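Local coordinates for Rho-related gtp-binding protein RHOD (Homo sapiens, PDB 2J1L) that binds guanosine-5'-diphosphate together with a magnesium ion, as a Rho-family member of the Ras-like small GTP-binding proteins, at residues T48-V53 and V144-D149; L186-R191 and H197-E202. All blocks are in the same frame, centred on the assembly; numbering follows the deposited sequence.

In the fold
Contact 1 (48-53 with 144-149) and contact 2 (186-191 with 197-202) follow one another along the chain, their centres about 7 Å apart. Both rest on the mixed sheet of the Ras-like fold, where strands 141-146 and 184-187 run side by side and parallel; Gly145 N lies 2.8 Å from Leu186 O. Helices 47-55 and 196-209 pack on these strands, so the two contacts merge into one apolar layer. At the strand ends the loops turn to the same guanosine-5'-diphosphate, and Ser189 OG, 2.6 Å from Asp149 OD1, joins the two base-binding loops. The phosphates and the base are thus held by neighbouring parts of one framework.

Contact 1: T48-V53 and V144-D149; sequences TSLLMV and VGCKTD. With MG (magnesium ion), chain C; GDP (guanosine-5'-diphosphate), chain B.
Leu50 of helix 47-55 rests lightly on Val144 and Cys146 of strand 141-146, a small, loose and buried apolar contact beneath the nucleotide pocket of the Ras-like fold. The helix begins with the last residues of the phosphate-binding P-loop, while the strand runs into the base-recognition sequence Cys146-Lys147-Thr148-Asp149, a variant of the family's NKxD motif with cysteine in first place. One branch of Leu50 does the touching: CD2 lies 4.4 Å from Cys146 SG and also approaches Val144 CG1. The branched leucine and valine and the weakly polar cysteine suit this interior, where Phe200, Val196 and Cys188 also pack on Leu50.

At the start of the helix, backbone amides and the Ser49 hydroxyl meet the phosphates. Thr48 N donates to GDP O1B at 2.8 Å, nearly straight at 164°, while Thr48 OG1 goes to the magnesium ion at 2.4 Å; GDP O1B and three waters are further ligands. Ser49 OG is turned beside its own backbone N (chi1 -70°), and the two groups together grip GDP O1A.

On the strand side, Lys147 lays its extended aliphatic chain over one face of the guanine, with CG 3.6 Å from GDP C5. Its NZ makes a weak bond to GDP O4' and a salt bridge with Asp114, which would help hold the chain in place. A short, two-oxygen side chain suits position 149, where it reads the edge of the base. Asp149 OD1 accepts from GDP N1 at 2.9 Å. Its partner OD2 accepts from GDP N2 at 3.0 Å (161°).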
ATOM      1  N   THR A  48      -5.441   6.485   4.171  1.00 62.92           N
ATOM      2  CA  THR A  48      -5.572   7.943   4.219  1.00 63.20           C
ATOM      3  C   THR A  48      -4.365   8.568   4.918  1.00 64.36           C
ATOM      4  O   THR A  48      -3.847   9.589   4.490  1.00 64.33           O
ATOM      5  CB  THR A  48      -6.881   8.374   4.918  1.00 63.20           C
ATOM      6  OG1 THR A  48      -7.996   7.658   4.355  1.00 61.29           O
ATOM      7  CG2 THR A  48      -7.106   9.876   4.752  1.00 62.08           C
ATOM      8  N   SER A  49      -3.897   7.920   5.977  1.00 65.61           N
ATOM      9  CA  SER A  49      -2.746   8.410   6.757  1.00 66.14           C
ATOM     10  C   SER A  49      -1.438   8.379   6.001  1.00 66.18           C
ATOM     11  O   SER A  49      -0.584   9.253   6.158  1.00 66.23           O
ATOM     12  CB  SER A  49      -2.591   7.570   8.016  1.00 66.14           C
ATOM     13  OG  SER A  49      -3.661   7.867   8.882  1.00 67.52           O
ATOM     14  N   LEU A  50      -1.274   7.345   5.202  1.00 66.68           N
ATOM     15  CA  LEU A  50      -0.117   7.244   4.332  1.00 67.38           C
ATOM     16  C   LEU A  50      -0.083   8.507   3.465  1.00 68.14           C
ATOM     17  O   LEU A  50       0.938   9.167   3.312  1.00 67.82           O
ATOM     18  CB  LEU A  50      -0.254   5.965   3.495  1.00 67.40           C
ATOM     19  CG  LEU A  50       0.942   5.330   2.822  1.00 68.18           C
ATOM     20  CD1 LEU A  50       1.941   4.881   3.881  1.00 69.88           C
ATOM     21  CD2 LEU A  50       0.470   4.148   1.981  1.00 66.76           C
ATOM     22  N   LEU A  51      -1.249   8.882   2.973  1.00 69.89           N
ATOM     23  CA  LEU A  51      -1.375   9.994   2.040  1.00 71.49           C
ATOM     24  C   LEU A  51      -1.074  11.300   2.705  1.00 72.56           C
ATOM     25  O   LEU A  51      -0.356  12.117   2.152  1.00 72.68           O
ATOM     26  CB  LEU A  51      -2.784  10.034   1.455  1.00 71.81           C
ATOM     27  CG  LEU A  51      -2.766  10.145  -0.056  1.00 72.90           C
ATOM     28  CD1 LEU A  51      -4.187   9.998  -0.598  1.00 72.95           C
ATOM     29  CD2 LEU A  51      -2.099  11.475  -0.457  1.00 73.35           C
ATOM     30  N   MET A  52      -1.614  11.487   3.906  1.00 74.62           N
ATOM     31  CA  MET A  52      -1.349  12.695   4.700  1.00 76.02           C
ATOM     32  C   MET A  52       0.128  12.932   4.789  1.00 76.23           C
ATOM     33  O   MET A  52       0.615  13.980   4.404  1.00 76.74           O
ATOM     34  CB  MET A  52      -1.847  12.572   6.149  1.00 76.81           C
ATOM     35  CG  MET A  52      -3.323  12.280   6.332  1.00 79.37           C
ATOM     36  SD  MET A  52      -4.369  13.420   5.431  1.00 85.04           S
ATOM     37  N   VAL A  53       0.840  11.949   5.323  1.00 76.33           N
ATOM     38  CA  VAL A  53       2.247  12.138   5.629  1.00 76.36           C
ATOM     39  C   VAL A  53       2.998  12.505   4.366  1.00 76.14           C
ATOM     40  O   VAL A  53       3.754  13.469   4.323  1.00 76.10           O
ATOM     41  CB  VAL A  53       2.848  10.876   6.250  1.00 76.61           C
ATOM     42  CG1 VAL A  53       4.381  10.906   6.127  1.00 77.40           C
ATOM     43  CG2 VAL A  53       2.359  10.730   7.723  1.00 75.81           C
ATOM     44  N   VAL A 144       1.672  -3.131   0.007  1.00 58.22           N
ATOM     45  CA  VAL A 144       2.293  -2.247   0.966  1.00 59.21           C
ATOM     46  C   VAL A 144       1.849  -2.667   2.364  1.00 60.39           C
ATOM     47  O   VAL A 144       0.665  -2.683   2.652  1.00 62.22           O
ATOM     48  CB  VAL A 144       1.918  -0.731   0.701  1.00 59.73           C
ATOM     49  CG1 VAL A 144       2.606   0.231   1.729  1.00 57.63           C
ATOM     50  CG2 VAL A 144       2.282  -0.324  -0.735  1.00 59.08           C
ATOM     51  N   GLY A 145       2.782  -3.008   3.239  1.00 60.83           N
ATOM     52  CA  GLY A 145       2.447  -3.252   4.644  1.00 61.05           C
ATOM     53  C   GLY A 145       2.541  -1.987   5.472  1.00 61.01           C
ATOM     54  O   GLY A 145       3.605  -1.400   5.533  1.00 62.28           O
ATOM     55  N   CYS A 146       1.449  -1.574   6.106  1.00 60.65           N
ATOM     56  CA  CYS A 146       1.369  -0.310   6.846  1.00 60.92           C
ATOM     57  C   CYS A 146       1.430  -0.458   8.387  1.00 61.34           C
ATOM     58  O   CYS A 146       1.202  -1.537   8.934  1.00 61.07           O
ATOM     59  CB  CYS A 146       0.071   0.393   6.502  1.00 60.73           C
ATOM     60  SG  CYS A 146      -0.125   0.813   4.718  1.00 63.26           S
ATOM     61  N   LYS A 147       1.720   0.650   9.069  1.00 61.43           N
ATOM     62  CA  LYS A 147       1.801   0.689  10.516  1.00 61.81           C
ATOM     63  C   LYS A 147       2.884  -0.246  11.077  1.00 62.34           C
ATOM     64  O   LYS A 147       2.691  -0.855  12.139  1.00 62.16           O
ATOM     65  CB  LYS A 147       0.452   0.333  11.144  1.00 61.70           C
ATOM     66  CG  LYS A 147      -0.758   0.968  10.504  1.00 61.87           C
ATOM     67  CD  LYS A 147      -1.924   0.965  11.499  1.00 63.24           C
ATOM     68  CE  LYS A 147      -3.268   1.131  10.821  1.00 64.50           C
ATOM     69  NZ  LYS A 147      -4.369   0.541  11.641  1.00 64.42           N
ATOM     70  N   THR A 148       4.023  -0.343  10.384  1.00 62.52           N
ATOM     71  CA  THR A 148       5.120  -1.232  10.815  1.00 62.85           C
ATOM     72  C   THR A 148       5.661  -0.891  12.217  1.00 63.08           C
ATOM     73  O   THR A 148       6.327  -1.711  12.863  1.00 63.42           O
ATOM     74  CB  THR A 148       6.290  -1.209   9.825  1.00 62.78           C
ATOM     75  OG1 THR A 148       6.773   0.137   9.679  1.00 64.49           O
ATOM     76  CG2 THR A 148       5.854  -1.749   8.448  1.00 62.39           C
ATOM     77  N   ASP A 149       5.361   0.310  12.693  1.00 62.86           N
ATOM     78  CA  ASP A 149       5.746   0.704  14.041  1.00 62.92           C
ATOM     79  C   ASP A 149       5.071  -0.157  15.117  1.00 63.19           C
ATOM     80  O   ASP A 149       5.613  -0.322  16.226  1.00 63.50           O
ATOM     81  CB  ASP A 149       5.438   2.185  14.273  1.00 62.64           C
ATOM     82  CG  ASP A 149       3.989   2.525  14.023  1.00 62.63           C
ATOM     83  OD1 ASP A 149       3.542   2.437  12.846  1.00 63.58           O
ATOM     84  OD2 ASP A 149       3.299   2.888  14.996  1.00 60.75           O
TER
HETATM   85 MG    MG C1195      -9.465   5.876   4.844  1.00 76.55          MG
HETATM   86  PB  GDP B1194      -7.796   3.994   6.278  1.00 70.29           P
HETATM   87  O1B GDP B1194      -7.527   5.303   5.607  1.00 71.86           O
HETATM   88  O2B GDP B1194      -7.312   2.831   5.469  1.00 71.57           O
HETATM   89  O3B GDP B1194      -9.278   3.862   6.523  1.00 72.76           O
HETATM   90  O3A GDP B1194      -6.987   3.977   7.653  1.00 71.68           O
HETATM   91  PA  GDP B1194      -6.595   5.405   8.318  1.00 73.49           P
HETATM   92  O1A GDP B1194      -5.498   6.129   7.573  1.00 70.51           O
HETATM   93  O2A GDP B1194      -7.822   6.280   8.331  1.00 70.45           O
HETATM   94  O5' GDP B1194      -6.067   4.992   9.790  1.00 71.09           O
HETATM   95  C5' GDP B1194      -6.782   4.072  10.602  1.00 71.44           C
HETATM   96  C4' GDP B1194      -6.244   4.083  12.022  1.00 73.02           C
HETATM   97  O4' GDP B1194      -4.879   3.634  12.121  1.00 71.75           O
HETATM   98  C3' GDP B1194      -6.229   5.509  12.575  1.00 74.67           C
HETATM   99  O3' GDP B1194      -6.307   5.491  14.012  1.00 76.97           O
HETATM  100  C2' GDP B1194      -4.866   6.013  12.221  1.00 73.07           C
HETATM  101  O2' GDP B1194      -4.423   7.056  13.073  1.00 76.60           O
HETATM  102  C1' GDP B1194      -4.061   4.771  12.481  1.00 70.42           C
HETATM  103  N9  GDP B1194      -2.820   4.786  11.705  1.00 69.50           N
HETATM  104  C8  GDP B1194      -2.639   5.111  10.410  1.00 69.86           C
HETATM  105  N7  GDP B1194      -1.328   4.944  10.066  1.00 69.92           N
HETATM  106  C5  GDP B1194      -0.676   4.515  11.156  1.00 68.20           C
HETATM  107  C6  GDP B1194       0.701   4.148  11.478  1.00 69.17           C
HETATM  108  O6  GDP B1194       1.626   4.203  10.615  1.00 69.71           O
HETATM  109  N1  GDP B1194       0.930   3.753  12.735  1.00 69.34           N
HETATM  110  C2  GDP B1194      -0.031   3.687  13.680  1.00 69.77           C
HETATM  111  N2  GDP B1194       0.302   3.280  14.928  1.00 69.92           N
HETATM  112  N3  GDP B1194      -1.319   4.005  13.459  1.00 68.65           N
HETATM  113  C4  GDP B1194      -1.668   4.413  12.228  1.00 68.96           C
HETATM  114  O   HOH W   1      -9.213   5.834   2.669  1.00 73.23           O
HETATM  115  O   HOH W   2      -9.280   7.312   6.451  1.00 69.72           O
HETATM  116  O   HOH W   3     -10.342   7.742   4.222  1.00 62.30           O

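Contact 2: L186-R191 and H197-E202; sequences LECSAR and HAVFQE. With GDP (guanosine-5'-diphosphate), chain B.
Part of the base-binding end of the nucleotide pocket is the Ser-Ala-Arg loop 189-191, which corresponds to the SAK motif of Ras proteins. Leu186 of strand 184-187 packs on Val199 and Glu202 of helix 196-209, and Cys188, just past the strand, on Val199. This is helix-on-sheet packing at an outermost strand of the Ras-like fold, made through apolar atoms without a hydrogen bond between the segments. Leu186 buries the most surface here. Its CD1 approaches the helix at the base of Glu202, 3.7 Å from CB, the two side chains crossing at about a right angle. The acid thus offers methylene groups to the leucine at the border of the interface. Val199 turns CG2 beside its backbone N, anti to the carbonyl carbon, and this methyl meets Cys188 CB at 4.0 Å and also lies near Leu186 CB. The compact, beta-branched valine suits a helix face laid on the sheet, where it also touches Leu110 of strand 106-114 and Val144 of strand 141-146.

Past the strand end the chain runs alongside the O6 end of the guanine. Ala190, whose small side chain probably helps its backbone come close, brings its N to 2.9 Å from GDP O6. Ser189 OG comes within 3.5 Å of the same oxygen and is hydrogen-bonded to Leu192 N. Arg191 contributes its backbone and the root of its side chain: CB sits on the side of the base plane opposite Lys147, displaced outward past the N1-C6 edge, 3.5 Å from GDP N1, and Arg191 N donates to GDP O6 at 3.1 Å (155°).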
ATOM      1  N   LEU A 186       6.553  -3.608  -0.065  1.00 61.29           N
ATOM      2  CA  LEU A 186       7.186  -2.552   0.687  1.00 61.43           C
ATOM      3  C   LEU A 186       6.450  -2.359   1.984  1.00 61.62           C
ATOM      4  O   LEU A 186       5.305  -2.763   2.133  1.00 62.12           O
ATOM      5  CB  LEU A 186       7.141  -1.267  -0.110  1.00 61.73           C
ATOM      6  CG  LEU A 186       7.812  -1.316  -1.489  1.00 63.03           C
ATOM      7  CD1 LEU A 186       7.144  -0.326  -2.474  1.00 63.37           C
ATOM      8  CD2 LEU A 186       9.310  -1.060  -1.331  1.00 62.79           C
ATOM      9  N   GLU A 187       7.125  -1.724   2.918  1.00 62.59           N
ATOM     10  CA  GLU A 187       6.593  -1.464   4.248  1.00 63.11           C
ATOM     11  C   GLU A 187       6.915  -0.055   4.669  1.00 63.00           C
ATOM     12  O   GLU A 187       7.968   0.496   4.297  1.00 63.19           O
ATOM     13  CB  GLU A 187       7.275  -2.353   5.251  1.00 63.33           C
ATOM     14  CG  GLU A 187       6.879  -3.761   5.154  1.00 64.52           C
ATOM     15  CD  GLU A 187       7.546  -4.593   6.231  1.00 65.23           C
ATOM     16  OE1 GLU A 187       8.504  -4.106   6.868  1.00 65.13           O
ATOM     17  OE2 GLU A 187       7.094  -5.734   6.438  1.00 65.58           O
ATOM     18  N   CYS A 188       6.043   0.495   5.503  1.00 62.76           N
ATOM     19  CA  CYS A 188       6.224   1.841   5.998  1.00 62.74           C
ATOM     20  C   CYS A 188       5.433   2.035   7.267  1.00 62.57           C
ATOM     21  O   CYS A 188       4.557   1.235   7.592  1.00 62.17           O
ATOM     22  CB  CYS A 188       5.722   2.818   4.960  1.00 62.57           C
ATOM     23  SG  CYS A 188       4.003   2.513   4.582  1.00 63.93           S
ATOM     24  N   SER A 189       5.771   3.103   7.976  1.00 62.86           N
ATOM     25  CA  SER A 189       4.985   3.591   9.085  1.00 63.37           C
ATOM     26  C   SER A 189       4.683   5.050   8.809  1.00 63.64           C
ATOM     27  O   SER A 189       5.600   5.863   8.742  1.00 64.06           O
ATOM     28  CB  SER A 189       5.761   3.466  10.402  1.00 63.36           C
ATOM     29  OG  SER A 189       5.035   4.062  11.475  1.00 63.28           O
ATOM     30  N   ALA A 190       3.412   5.386   8.629  1.00 63.99           N
ATOM     31  CA  ALA A 190       3.032   6.773   8.449  1.00 64.46           C
ATOM     32  C   ALA A 190       3.255   7.539   9.751  1.00 65.58           C
ATOM     33  O   ALA A 190       3.556   8.730   9.740  1.00 65.98           O
ATOM     34  CB  ALA A 190       1.594   6.866   8.008  1.00 64.21           C
ATOM     35  N   ARG A 191       3.137   6.845  10.880  1.00 66.87           N
ATOM     36  CA  ARG A 191       3.322   7.468  12.185  1.00 67.77           C
ATOM     37  C   ARG A 191       4.738   8.004  12.395  1.00 67.84           C
ATOM     38  O   ARG A 191       4.902   9.092  12.928  1.00 67.95           O
ATOM     39  CB  ARG A 191       2.982   6.473  13.301  1.00 68.33           C
ATOM     40  CG  ARG A 191       3.180   7.019  14.718  1.00 70.03           C
ATOM     41  CD  ARG A 191       2.173   8.130  15.019  1.00 72.66           C
ATOM     42  NE  ARG A 191       0.831   7.572  15.220  1.00 74.17           N
ATOM     43  CZ  ARG A 191       0.205   7.468  16.395  1.00 74.27           C
ATOM     44  NH1 ARG A 191       0.770   7.909  17.519  1.00 74.57           N
ATOM     45  NH2 ARG A 191      -1.012   6.927  16.439  1.00 74.33           N
ATOM     46  N   HIS A 197       7.816   8.019   1.574  1.00 66.03           N
ATOM     47  CA  HIS A 197       8.226   8.519   0.266  1.00 66.14           C
ATOM     48  C   HIS A 197       8.777   7.431  -0.624  1.00 64.83           C
ATOM     49  O   HIS A 197       8.581   7.482  -1.844  1.00 65.00           O
ATOM     50  CB  HIS A 197       9.326   9.584   0.385  1.00 67.05           C
ATOM     51  CG  HIS A 197       8.838  10.892   0.892  1.00 69.31           C
ATOM     52  ND1 HIS A 197       8.480  11.921   0.046  1.00 72.98           N
ATOM     53  CD2 HIS A 197       8.642  11.343   2.156  1.00 72.08           C
ATOM     54  CE1 HIS A 197       8.095  12.960   0.774  1.00 74.87           C
ATOM     55  NE2 HIS A 197       8.194  12.636   2.057  1.00 74.68           N
ATOM     56  N   ALA A 198       9.523   6.498  -0.039  1.00 63.26           N
ATOM     57  CA  ALA A 198      10.047   5.382  -0.810  1.00 62.73           C
ATOM     58  C   ALA A 198       8.892   4.616  -1.427  1.00 61.84           C
ATOM     59  O   ALA A 198       8.957   4.265  -2.593  1.00 62.23           O
ATOM     60  CB  ALA A 198      10.908   4.454   0.046  1.00 62.78           C
ATOM     61  N   VAL A 199       7.817   4.396  -0.680  1.00 60.60           N
ATOM     62  CA  VAL A 199       6.681   3.697  -1.263  1.00 60.11           C
ATOM     63  C   VAL A 199       6.203   4.387  -2.535  1.00 59.97           C
ATOM     64  O   VAL A 199       5.976   3.740  -3.548  1.00 60.25           O
ATOM     65  CB  VAL A 199       5.482   3.546  -0.297  1.00 60.06           C
ATOM     66  CG1 VAL A 199       4.354   2.843  -0.995  1.00 57.60           C
ATOM     67  CG2 VAL A 199       5.889   2.788   0.978  1.00 59.41           C
ATOM     68  N   PHE A 200       6.052   5.695  -2.501  1.00 59.97           N
ATOM     69  CA  PHE A 200       5.479   6.372  -3.648  1.00 60.49           C
ATOM     70  C   PHE A 200       6.491   6.578  -4.773  1.00 60.94           C
ATOM     71  O   PHE A 200       6.104   6.767  -5.910  1.00 60.97           O
ATOM     72  CB  PHE A 200       4.829   7.682  -3.233  1.00 60.13           C
ATOM     73  CG  PHE A 200       3.559   7.485  -2.469  1.00 61.15           C
ATOM     74  CD1 PHE A 200       2.347   7.294  -3.137  1.00 60.87           C
ATOM     75  CD2 PHE A 200       3.558   7.459  -1.080  1.00 61.71           C
ATOM     76  CE1 PHE A 200       1.196   7.105  -2.450  1.00 59.15           C
ATOM     77  CE2 PHE A 200       2.377   7.270  -0.392  1.00 61.27           C
ATOM     78  CZ  PHE A 200       1.204   7.077  -1.082  1.00 60.12           C
ATOM     79  N   GLN A 201       7.776   6.530  -4.456  1.00 61.58           N
ATOM     80  CA  GLN A 201       8.812   6.565  -5.474  1.00 62.29           C
ATOM     81  C   GLN A 201       8.914   5.246  -6.223  1.00 62.26           C
ATOM     82  O   GLN A 201       9.076   5.238  -7.439  1.00 61.92           O
ATOM     83  CB  GLN A 201      10.174   6.882  -4.849  1.00 63.01           C
ATOM     84  CG  GLN A 201      10.457   8.353  -4.756  1.00 64.32           C
ATOM     85  CD  GLN A 201      11.821   8.624  -4.218  1.00 65.52           C
ATOM     86  OE1 GLN A 201      12.710   9.038  -4.960  1.00 69.59           O
ATOM     87  NE2 GLN A 201      12.016   8.384  -2.924  1.00 64.19           N
ATOM     88  N   GLU A 202       8.868   4.136  -5.496  1.00 62.52           N
ATOM     89  CA  GLU A 202       8.769   2.824  -6.129  1.00 63.01           C
ATOM     90  C   GLU A 202       7.526   2.754  -6.987  1.00 62.43           C
ATOM     91  O   GLU A 202       7.577   2.340  -8.136  1.00 62.66           O
ATOM     92  CB  GLU A 202       8.700   1.715  -5.094  1.00 63.56           C
ATOM     93  CG  GLU A 202      10.016   0.965  -4.955  1.00 66.77           C
ATOM     94  CD  GLU A 202      10.376   0.193  -6.221  1.00 69.83           C
ATOM     95  OE1 GLU A 202       9.752  -0.866  -6.488  1.00 71.07           O
ATOM     96  OE2 GLU A 202      11.287   0.657  -6.948  1.00 73.34           O
TER
HETATM   97  PB  GDP B1194      -7.796   3.994   6.278  1.00 70.29           P
HETATM   98  O1B GDP B1194      -7.527   5.303   5.607  1.00 71.86           O
HETATM   99  O2B GDP B1194      -7.312   2.831   5.469  1.00 71.57           O
HETATM  100  O3B GDP B1194      -9.278   3.862   6.523  1.00 72.76           O
HETATM  101  O3A GDP B1194      -6.987   3.977   7.653  1.00 71.68           O
HETATM  102  PA  GDP B1194      -6.595   5.405   8.318  1.00 73.49           P
HETATM  103  O1A GDP B1194      -5.498   6.129   7.573  1.00 70.51           O
HETATM  104  O2A GDP B1194      -7.822   6.280   8.331  1.00 70.45           O
HETATM  105  O5' GDP B1194      -6.067   4.992   9.790  1.00 71.09           O
HETATM  106  C5' GDP B1194      -6.782   4.072  10.602  1.00 71.44           C
HETATM  107  C4' GDP B1194      -6.244   4.083  12.022  1.00 73.02           C
HETATM  108  O4' GDP B1194      -4.879   3.634  12.121  1.00 71.75           O
HETATM  109  C3' GDP B1194      -6.229   5.509  12.575  1.00 74.67           C
HETATM  110  O3' GDP B1194      -6.307   5.491  14.012  1.00 76.97           O
HETATM  111  C2' GDP B1194      -4.866   6.013  12.221  1.00 73.07           C
HETATM  112  O2' GDP B1194      -4.423   7.056  13.073  1.00 76.60           O
HETATM  113  C1' GDP B1194      -4.061   4.771  12.481  1.00 70.42           C
HETATM  114  N9  GDP B1194      -2.820   4.786  11.705  1.00 69.50           N
HETATM  115  C8  GDP B1194      -2.639   5.111  10.410  1.00 69.86           C
HETATM  116  N7  GDP B1194      -1.328   4.944  10.066  1.00 69.92           N
HETATM  117  C5  GDP B1194      -0.676   4.515  11.156  1.00 68.20           C
HETATM  118  C6  GDP B1194       0.701   4.148  11.478  1.00 69.17           C
HETATM  119  O6  GDP B1194       1.626   4.203  10.615  1.00 69.71           O
HETATM  120  N1  GDP B1194       0.930   3.753  12.735  1.00 69.34           N
HETATM  121  C2  GDP B1194      -0.031   3.687  13.680  1.00 69.77           C
HETATM  122  N2  GDP B1194       0.302   3.280  14.928  1.00 69.92           N
HETATM  123  N3  GDP B1194      -1.319   4.005  13.459  1.00 68.65           N
HETATM  124  C4  GDP B1194      -1.668   4.413  12.228  1.00 68.96           C